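PDB 5TP4: amidase, hydantoinase/carbamoylase family from Burkholderia ambifaria, which probably hydrolyses the carbon-nitrogen bond of N-carbamoyl-L-amino acids, as a zinc-dependent amidase of the peptidase M20 family. Local coordinates for residues T64-R76 against L176-G188. Sequence-based numbering, arbitrary orientation.
Sequences TVSVDAVGNLFAR and LDACGCRGTRAPG. With EDO (1,2-ethanediol), chain U.
Leu176 reaches from helix 172-179 onto the beta hairpin 64-76, where a type I turn from Asp68 to Gly71 joins antiparallel strands 64-67 and 73-77, the first at the main sheet's edge. Its CD1 lies 3.6 Å from Ala69 O, while CD2 packs against Gly71 CA. This is structural packing outside the metal site, Gly71 being about 12 Å from the side chain of zinc ligand His92. A Schellman motif at Gly180 ends the helix, and the Cys179-Cys181 disulfide ties the bend. Cys181 O sits by Val67 CG2. Arg182 turns back in a side-on salt bridge to Asp177, and its NH1 donates to a water that donates to Ala69 O. Gly183 N donates to Asp68 O from above the carbonyl plane, on the opposite face from Gly71 N, so one oxygen holds both turn and passing loop.

Arg185 O accepts from Ala69 N at 2.9 Å. Its side chain runs extended until chi3 (77°) bends it, bringing the guanidinium edge to the hairpin: NH1 meets Ser66 OG at 3.0 Å, and NH2 lies 3.6 Å from Phe74 CD1, ring and guanidinium planes 69° apart. Pro187 crosses the Asp68 side chain, its CB 3.4 Å from OD2. Within the hairpin, OD1 takes Val70 N and Asn72 N from opposite faces, the former closing an Asx turn, and the syn lone pair of OD2 receives Asn72 ND2 at 3.0 Å.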
loop_
_atom_site.group_PDB
_atom_site.type_symbol
_atom_site.label_atom_id
_atom_site.label_comp_id
_atom_site.label_asym_id
_atom_site.label_seq_id
_atom_site.Cartn_x
_atom_site.Cartn_y
_atom_site.Cartn_z
ATOM N N THR B 64 -43.656 17.164 -23.549
ATOM C CA THR B 64 -44.103 15.786 -23.383
ATOM C C THR B 64 -42.906 14.958 -22.919
ATOM O O THR B 64 -41.759 15.242 -23.280
ATOM C CB THR B 64 -44.701 15.210 -24.666
ATOM O OG1 THR B 64 -43.746 15.276 -25.728
ATOM C CG2 THR B 64 -45.932 16.000 -25.074
ATOM N N VAL B 65 -43.170 13.975 -22.069
ATOM C CA VAL B 65 -42.118 13.221 -21.390
ATOM C C VAL B 65 -42.337 11.735 -21.616
ATOM O O VAL B 65 -43.473 11.255 -21.594
ATOM C CB VAL B 65 -42.088 13.522 -19.876
ATOM C CG1 VAL B 65 -40.978 12.712 -19.191
ATOM C CG2 VAL B 65 -41.861 15.025 -19.613
ATOM N N SER B 66 -41.252 11.006 -21.854
ATOM C CA SER B 66 -41.314 9.568 -22.068
ATOM C C SER B 66 -39.996 8.961 -21.604
ATOM O O SER B 66 -38.988 9.661 -21.462
ATOM C CB SER B 66 -41.559 9.225 -23.548
ATOM O OG SER B 66 -40.435 9.581 -24.354
ATOM N N VAL B 67 -40.016 7.640 -21.383
ATOM C CA VAL B 67 -38.809 6.857 -21.132
ATOM C C VAL B 67 -38.672 5.809 -22.224
ATOM O O VAL B 67 -39.665 5.332 -22.788
ATOM C CB VAL B 67 -38.798 6.159 -19.750
ATOM C CG1 VAL B 67 -38.547 7.165 -18.627
ATOM C CG2 VAL B 67 -40.088 5.407 -19.514
ATOM N N ASP B 68 -37.419 5.473 -22.550
ATOM C CA ASP B 68 -37.169 4.371 -23.471
ATOM C C ASP B 68 -36.995 3.078 -22.681
ATOM O O ASP B 68 -37.166 3.047 -21.456
ATOM C CB ASP B 68 -35.980 4.673 -24.385
ATOM C CG ASP B 68 -34.630 4.718 -23.658
ATOM O OD1 ASP B 68 -34.508 4.240 -22.503
ATOM O OD2 ASP B 68 -33.687 5.264 -24.273
ATOM N N ALA B 69 -36.622 1.996 -23.389
ATOM C CA ALA B 69 -36.599 0.646 -22.828
ATOM C C ALA B 69 -35.501 0.427 -21.797
ATOM O O ALA B 69 -35.508 -0.625 -21.136
ATOM C CB ALA B 69 -36.467 -0.398 -23.948
ATOM N N VAL B 70 -34.597 1.389 -21.598
ATOM C CA VAL B 70 -33.619 1.298 -20.518
ATOM C C VAL B 70 -33.789 2.457 -19.527
ATOM O O VAL B 70 -32.917 2.720 -18.689
ATOM C CB VAL B 70 -32.182 1.197 -21.076
ATOM C CG1 VAL B 70 -31.654 2.539 -21.578
ATOM C CG2 VAL B 70 -31.228 0.586 -20.045
ATOM N N GLY B 71 -34.941 3.125 -19.563
ATOM C CA GLY B 71 -35.206 4.145 -18.560
ATOM C C GLY B 71 -34.656 5.516 -18.870
ATOM O O GLY B 71 -34.797 6.422 -18.032
ATOM N N ASN B 72 -34.017 5.712 -20.023
ATOM C CA ASN B 72 -33.547 7.059 -20.350
ATOM C C ASN B 72 -34.768 7.963 -20.429
ATOM O O ASN B 72 -35.786 7.582 -21.016
ATOM C CB ASN B 72 -32.789 7.085 -21.670
ATOM C CG ASN B 72 -31.461 6.325 -21.626
ATOM O OD1 ASN B 72 -30.715 6.398 -20.652
ATOM N ND2 ASN B 72 -31.149 5.615 -22.719
ATOM N N LEU B 73 -34.694 9.128 -19.787
ATOM C CA LEU B 73 -35.846 10.008 -19.572
ATOM C C LEU B 73 -35.733 11.207 -20.505
ATOM O O LEU B 73 -34.781 11.987 -20.395
ATOM C CB LEU B 73 -35.893 10.463 -18.107
ATOM C CG LEU B 73 -37.063 11.313 -17.584
ATOM C CD1 LEU B 73 -38.438 10.675 -17.850
ATOM C CD2 LEU B 73 -36.883 11.502 -16.079
ATOM N N PHE B 74 -36.702 11.355 -21.418
ATOM C CA PHE B 74 -36.686 12.379 -22.458
ATOM C C PHE B 74 -37.859 13.327 -22.327
ATOM O O PHE B 74 -39.002 12.889 -22.239
ATOM C CB PHE B 74 -36.790 11.749 -23.844
ATOM C CG PHE B 74 -35.573 10.979 -24.223
ATOM C CD1 PHE B 74 -35.474 9.630 -23.891
ATOM C CD2 PHE B 74 -34.526 11.597 -24.896
ATOM C CE1 PHE B 74 -34.340 8.922 -24.238
ATOM C CE2 PHE B 74 -33.386 10.876 -25.257
ATOM C CZ PHE B 74 -33.289 9.547 -24.906
ATOM N N ALA B 75 -37.585 14.618 -22.374
ATOM C CA ALA B 75 -38.634 15.634 -22.440
ATOM C C ALA B 75 -38.519 16.337 -23.788
ATOM O O ALA B 75 -37.415 16.719 -24.206
ATOM C CB ALA B 75 -38.496 16.650 -21.300
ATOM N N ARG B 76 -39.650 16.518 -24.466
ATOM C CA ARG B 76 -39.666 16.978 -25.850
ATOM C C ARG B 76 -40.359 18.325 -25.977
ATOM O O ARG B 76 -41.459 18.514 -25.452
ATOM C CB ARG B 76 -40.385 15.953 -26.720
ATOM C CG ARG B 76 -40.731 16.422 -28.130
ATOM C CD ARG B 76 -39.554 16.399 -29.069
ATOM N NE ARG B 76 -40.045 16.630 -30.431
ATOM C CZ ARG B 76 -39.526 16.095 -31.527
ATOM N NH1 ARG B 76 -38.464 15.297 -31.448
ATOM N NH2 ARG B 76 -40.070 16.387 -32.703
ATOM N N LEU B 176 -35.881 -1.363 -13.234
ATOM C CA LEU B 176 -36.733 -0.509 -14.064
ATOM C C LEU B 176 -38.205 -0.773 -13.771
ATOM O O LEU B 176 -39.007 0.168 -13.679
ATOM C CB LEU B 176 -36.445 -0.734 -15.550
ATOM C CG LEU B 176 -35.115 -0.206 -16.099
ATOM C CD1 LEU B 176 -34.867 -0.720 -17.549
ATOM C CD2 LEU B 176 -35.082 1.321 -16.059
ATOM N N ASP B 177 -38.574 -2.049 -13.628
ATOM C CA ASP B 177 -39.962 -2.395 -13.336
ATOM C C ASP B 177 -40.384 -1.864 -11.968
ATOM O O ASP B 177 -41.505 -1.366 -11.808
ATOM C CB ASP B 177 -40.165 -3.905 -13.405
ATOM C CG ASP B 177 -40.067 -4.443 -14.818
ATOM O OD1 ASP B 177 -40.282 -3.670 -15.773
ATOM O OD2 ASP B 177 -39.776 -5.641 -14.977
ATOM N N ALA B 178 -39.492 -1.950 -10.979
ATOM C CA ALA B 178 -39.785 -1.407 -9.653
ATOM C C ALA B 178 -39.919 0.110 -9.691
ATOM O O ALA B 178 -40.752 0.685 -8.980
ATOM C CB ALA B 178 -38.690 -1.817 -8.669
ATOM N N CYS B 179 -39.088 0.768 -10.510
ATOM C CA CYS B 179 -39.121 2.214 -10.730
ATOM C C CYS B 179 -40.360 2.647 -11.506
ATOM O O CYS B 179 -40.783 3.802 -11.380
ATOM C CB CYS B 179 -37.845 2.624 -11.479
ATOM S SG CYS B 179 -37.789 4.269 -12.326
ATOM N N GLY B 180 -40.958 1.741 -12.278
ATOM C CA GLY B 180 -42.019 2.111 -13.199
ATOM C C GLY B 180 -41.513 2.891 -14.394
ATOM O O GLY B 180 -42.264 3.671 -14.985
ATOM N N CYS B 181 -40.248 2.713 -14.775
ATOM C CA CYS B 181 -39.731 3.541 -15.850
ATOM C C CYS B 181 -39.101 2.702 -16.960
ATOM O O CYS B 181 -38.171 3.147 -17.633
ATOM C CB CYS B 181 -38.767 4.584 -15.296
ATOM S SG CYS B 181 -37.428 3.915 -14.334
ATOM N N ARG B 182 -39.616 1.499 -17.183
ATOM C CA ARG B 182 -39.280 0.708 -18.368
ATOM C C ARG B 182 -40.194 1.123 -19.520
ATOM O O ARG B 182 -41.340 0.671 -19.603
ATOM C CB ARG B 182 -39.439 -0.784 -18.086
ATOM C CG ARG B 182 -38.758 -1.623 -19.138
ATOM C CD ARG B 182 -39.317 -3.005 -19.258
ATOM N NE ARG B 182 -38.925 -3.924 -18.193
ATOM C CZ ARG B 182 -37.941 -4.812 -18.288
ATOM N NH1 ARG B 182 -37.194 -4.874 -19.385
ATOM N NH2 ARG B 182 -37.697 -5.639 -17.277
ATOM N N GLY B 183 -39.691 1.967 -20.418
ATOM C CA GLY B 183 -40.466 2.340 -21.585
ATOM C C GLY B 183 -40.504 1.200 -22.581
ATOM O O GLY B 183 -39.772 0.209 -22.469
ATOM N N THR B 184 -41.423 1.313 -23.554
ATOM C CA THR B 184 -41.538 0.297 -24.596
ATOM C C THR B 184 -40.690 0.608 -25.824
ATOM O O THR B 184 -40.448 -0.302 -26.620
ATOM C CB THR B 184 -43.000 0.117 -25.041
ATOM O OG1 THR B 184 -43.551 1.389 -25.389
ATOM C CG2 THR B 184 -43.843 -0.497 -23.928
ATOM N N ARG B 185 -40.207 1.846 -25.968
ATOM C CA ARG B 185 -39.537 2.280 -27.191
ATOM C C ARG B 185 -38.066 1.869 -27.172
ATOM O O ARG B 185 -37.378 2.081 -26.178
ATOM C CB ARG B 185 -39.657 3.802 -27.320
ATOM C CG ARG B 185 -38.991 4.403 -28.538
ATOM C CD ARG B 185 -39.210 5.921 -28.634
ATOM N NE ARG B 185 -38.361 6.686 -27.720
ATOM C CZ ARG B 185 -38.802 7.354 -26.653
ATOM N NH1 ARG B 185 -40.095 7.353 -26.357
ATOM N NH2 ARG B 185 -37.952 8.034 -25.885
ATOM N N ALA B 186 -37.588 1.268 -28.262
ATOM C CA ALA B 186 -36.185 0.873 -28.311
ATOM C C ALA B 186 -35.294 2.106 -28.183
ATOM O O ALA B 186 -35.575 3.137 -28.809
ATOM C CB ALA B 186 -35.876 0.160 -29.634
ATOM N N PRO B 187 -34.215 2.048 -27.394
ATOM C CA PRO B 187 -33.347 3.229 -27.266
ATOM C C PRO B 187 -32.638 3.552 -28.570
ATOM O O PRO B 187 -32.299 2.670 -29.360
ATOM C CB PRO B 187 -32.344 2.831 -26.176
ATOM C CG PRO B 187 -33.031 1.690 -25.422
ATOM C CD PRO B 187 -33.811 0.965 -26.479
ATOM N N GLY B 188 -32.445 4.841 -28.801
ATOM C CA GLY B 188 -31.777 5.333 -29.990
ATOM C C GLY B 188 -32.644 6.319 -30.735
ATOM O O GLY B 188 -33.718 6.724 -30.280
HETATM C C1 EDO U . -44.650 21.203 -27.177
HETATM O O1 EDO U . -43.544 21.921 -26.609
HETATM C C2 EDO U . -44.504 19.735 -26.820
HETATM O O2 EDO U . -43.584 19.178 -27.758
HETATM O O HOH W 1 -41.405 4.244 -24.353
HETATM O O HOH W 2 -33.952 6.467 -26.680
HETATM O O HOH W 3 -36.881 -3.049 -21.551
#